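Local coordinates for AAC3-I (Uncultured bacterium, PDB 5HMN), which probably transfers an acetyl group from acetyl-coenzyme A to an amino group of aminoglycoside antibiotics, as a GNAT-fold acetyltransferase linked to antibiotic resistance, at residues Ala16-Leu21 with Phe54-Ala59. Numbering follows the deposited sequence.
Sequences ALMETL and FIALAA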
loop_
_atom_site.group_PDB
_atom_site.type_symbol
_atom_site.label_atom_id
_atom_site.label_comp_id
_atom_site.label_asym_id
_atom_site.label_seq_id
_atom_site.Cartn_x
_atom_site.Cartn_y
_atom_site.Cartn_z
ATOM N N ALA C 16 14.707 -9.298 16.682
ATOM C CA ALA C 16 14.166 -10.187 17.704
ATOM C C ALA C 16 12.781 -9.736 18.167
ATOM O O ALA C 16 11.888 -10.557 18.355
ATOM C CB ALA C 16 15.119 -10.265 18.887
ATOM N N LEU C 17 12.609 -8.432 18.347
ATOM C CA LEU C 17 11.314 -7.870 18.732
ATOM C C LEU C 17 10.282 -8.070 17.628
ATOM O O LEU C 17 9.108 -8.311 17.895
ATOM C CB LEU C 17 11.449 -6.383 19.063
ATOM C CG LEU C 17 11.571 -6.003 20.539
ATOM C CD1 LEU C 17 12.687 -6.776 21.206
ATOM C CD2 LEU C 17 11.792 -4.507 20.697
ATOM N N MET C 18 10.731 -7.967 16.382
ATOM C CA MET C 18 9.853 -8.153 15.234
ATOM C C MET C 18 9.297 -9.573 15.209
ATOM O O MET C 18 8.123 -9.783 14.904
ATOM C CB MET C 18 10.605 -7.848 13.933
ATOM C CG MET C 18 9.733 -7.859 12.694
ATOM S SD MET C 18 8.664 -6.416 12.637
ATOM C CE MET C 18 7.313 -7.032 11.644
ATOM N N GLU C 19 10.146 -10.544 15.553
ATOM C CA GLU C 19 9.755 -11.954 15.581
ATOM C C GLU C 19 8.666 -12.235 16.601
ATOM O O GLU C 19 7.757 -13.031 16.358
ATOM C CB GLU C 19 10.971 -12.836 15.878
ATOM C CG GLU C 19 11.942 -12.951 14.720
ATOM C CD GLU C 19 11.249 -12.844 13.375
ATOM O OE1 GLU C 19 10.804 -13.887 12.850
ATOM O OE2 GLU C 19 11.152 -11.718 12.839
ATOM N N THR C 20 8.776 -11.596 17.759
ATOM C CA THR C 20 7.778 -11.739 18.806
ATOM C C THR C 20 6.485 -11.050 18.384
ATOM O O THR C 20 5.388 -11.546 18.640
ATOM C CB THR C 20 8.280 -11.152 20.135
ATOM O OG1 THR C 20 9.515 -11.786 20.496
ATOM C CG2 THR C 20 7.257 -11.371 21.241
ATOM N N LEU C 21 6.625 -9.910 17.717
ATOM C CA LEU C 21 5.474 -9.168 17.222
ATOM C C LEU C 21 4.686 -10.006 16.216
ATOM O O LEU C 21 3.457 -9.964 16.194
ATOM C CB LEU C 21 5.919 -7.846 16.591
ATOM C CG LEU C 21 4.797 -6.949 16.064
ATOM C CD1 LEU C 21 3.770 -6.707 17.155
ATOM C CD2 LEU C 21 5.360 -5.634 15.546
ATOM N N PHE C 54 9.328 1.430 5.334
ATOM C CA PHE C 54 8.686 0.497 6.264
ATOM C C PHE C 54 8.701 1.022 7.696
ATOM O O PHE C 54 9.712 1.539 8.167
ATOM C CB PHE C 54 9.358 -0.879 6.207
ATOM C CG PHE C 54 8.684 -1.916 7.069
ATOM C CD1 PHE C 54 7.438 -2.413 6.729
ATOM C CD2 PHE C 54 9.295 -2.387 8.224
ATOM C CE1 PHE C 54 6.809 -3.367 7.515
ATOM C CE2 PHE C 54 8.676 -3.341 9.016
ATOM C CZ PHE C 54 7.428 -3.832 8.663
ATOM N N ILE C 55 7.564 0.889 8.379
ATOM C CA ILE C 55 7.434 1.317 9.768
ATOM C C ILE C 55 6.830 0.202 10.622
ATOM O O ILE C 55 5.752 -0.314 10.322
ATOM C CB ILE C 55 6.553 2.582 9.897
ATOM C CG1 ILE C 55 7.165 3.749 9.118
ATOM C CG2 ILE C 55 6.364 2.957 11.362
ATOM C CD1 ILE C 55 6.316 5.005 9.121
ATOM N N ALA C 56 7.532 -0.168 11.686
ATOM C CA ALA C 56 7.039 -1.188 12.606
ATOM C C ALA C 56 6.983 -0.641 14.024
ATOM O O ALA C 56 7.996 -0.206 14.564
ATOM C CB ALA C 56 7.918 -2.428 12.550
ATOM N N LEU C 57 5.793 -0.651 14.618
ATOM C CA LEU C 57 5.615 -0.168 15.983
ATOM C C LEU C 57 5.226 -1.315 16.907
ATOM O O LEU C 57 4.445 -2.189 16.532
ATOM C CB LEU C 57 4.543 0.927 16.045
ATOM C CG LEU C 57 4.719 2.152 15.147
ATOM C CD1 LEU C 57 3.591 3.146 15.379
ATOM C CD2 LEU C 57 6.070 2.806 15.386
ATOM N N ALA C 58 5.767 -1.300 18.119
ATOM C CA ALA C 58 5.425 -2.309 19.114
ATOM C C ALA C 58 4.959 -1.661 20.408
ATOM O O ALA C 58 5.550 -0.690 20.874
ATOM C CB ALA C 58 6.616 -3.221 19.378
ATOM N N ALA C 59 3.895 -2.207 20.982
ATOM C CA ALA C 59 3.389 -1.753 22.265
ATOM C C ALA C 59 3.834 -2.721 23.350
ATOM O O ALA C 59 3.612 -3.923 23.237
ATOM C CB ALA C 59 1.870 -1.637 22.231
#
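Met18 and Leu21 reach down from the helical segment 16-21 onto strand 54-59, the two axes approaching to 9.7 Å at an angle of 72°, with Leu21 and Ala58 the closer backbone pair, CA to CA 7.1 Å. Met18 starts out along the flank of the strand, its CG anti to the backbone N (chi1 -173°), and a bend at chi2 then brings the thioether over the sheet. SD of Met18 lies 4.1 Å from CB of Ala56, while CE of Met18 comes to the edge of the Phe54 ring, near its plane, 4.4 Å from CZ of Phe54. Leu21 meets backbone instead: its methyl CD2 lies 3.7 Å from the carbonyl O of Leu57, whose own side chain turns to the other face and packs on helix 100-115. Ala56 and Ala58 both turn their CB toward the helix, and such short side chains are consistent with its close seating here. Leu49 of helix 42-49 also covers Ala56, Tyr72 meets the Phe54 ring edge-to-face, and Phe77 of the second subunit packs on Met18. This buried, largely apolar contact seats helix 15-28 on one face of the central sheet, with helix 100-115 on the other, the layered alpha-beta-alpha build of the GNAT fold.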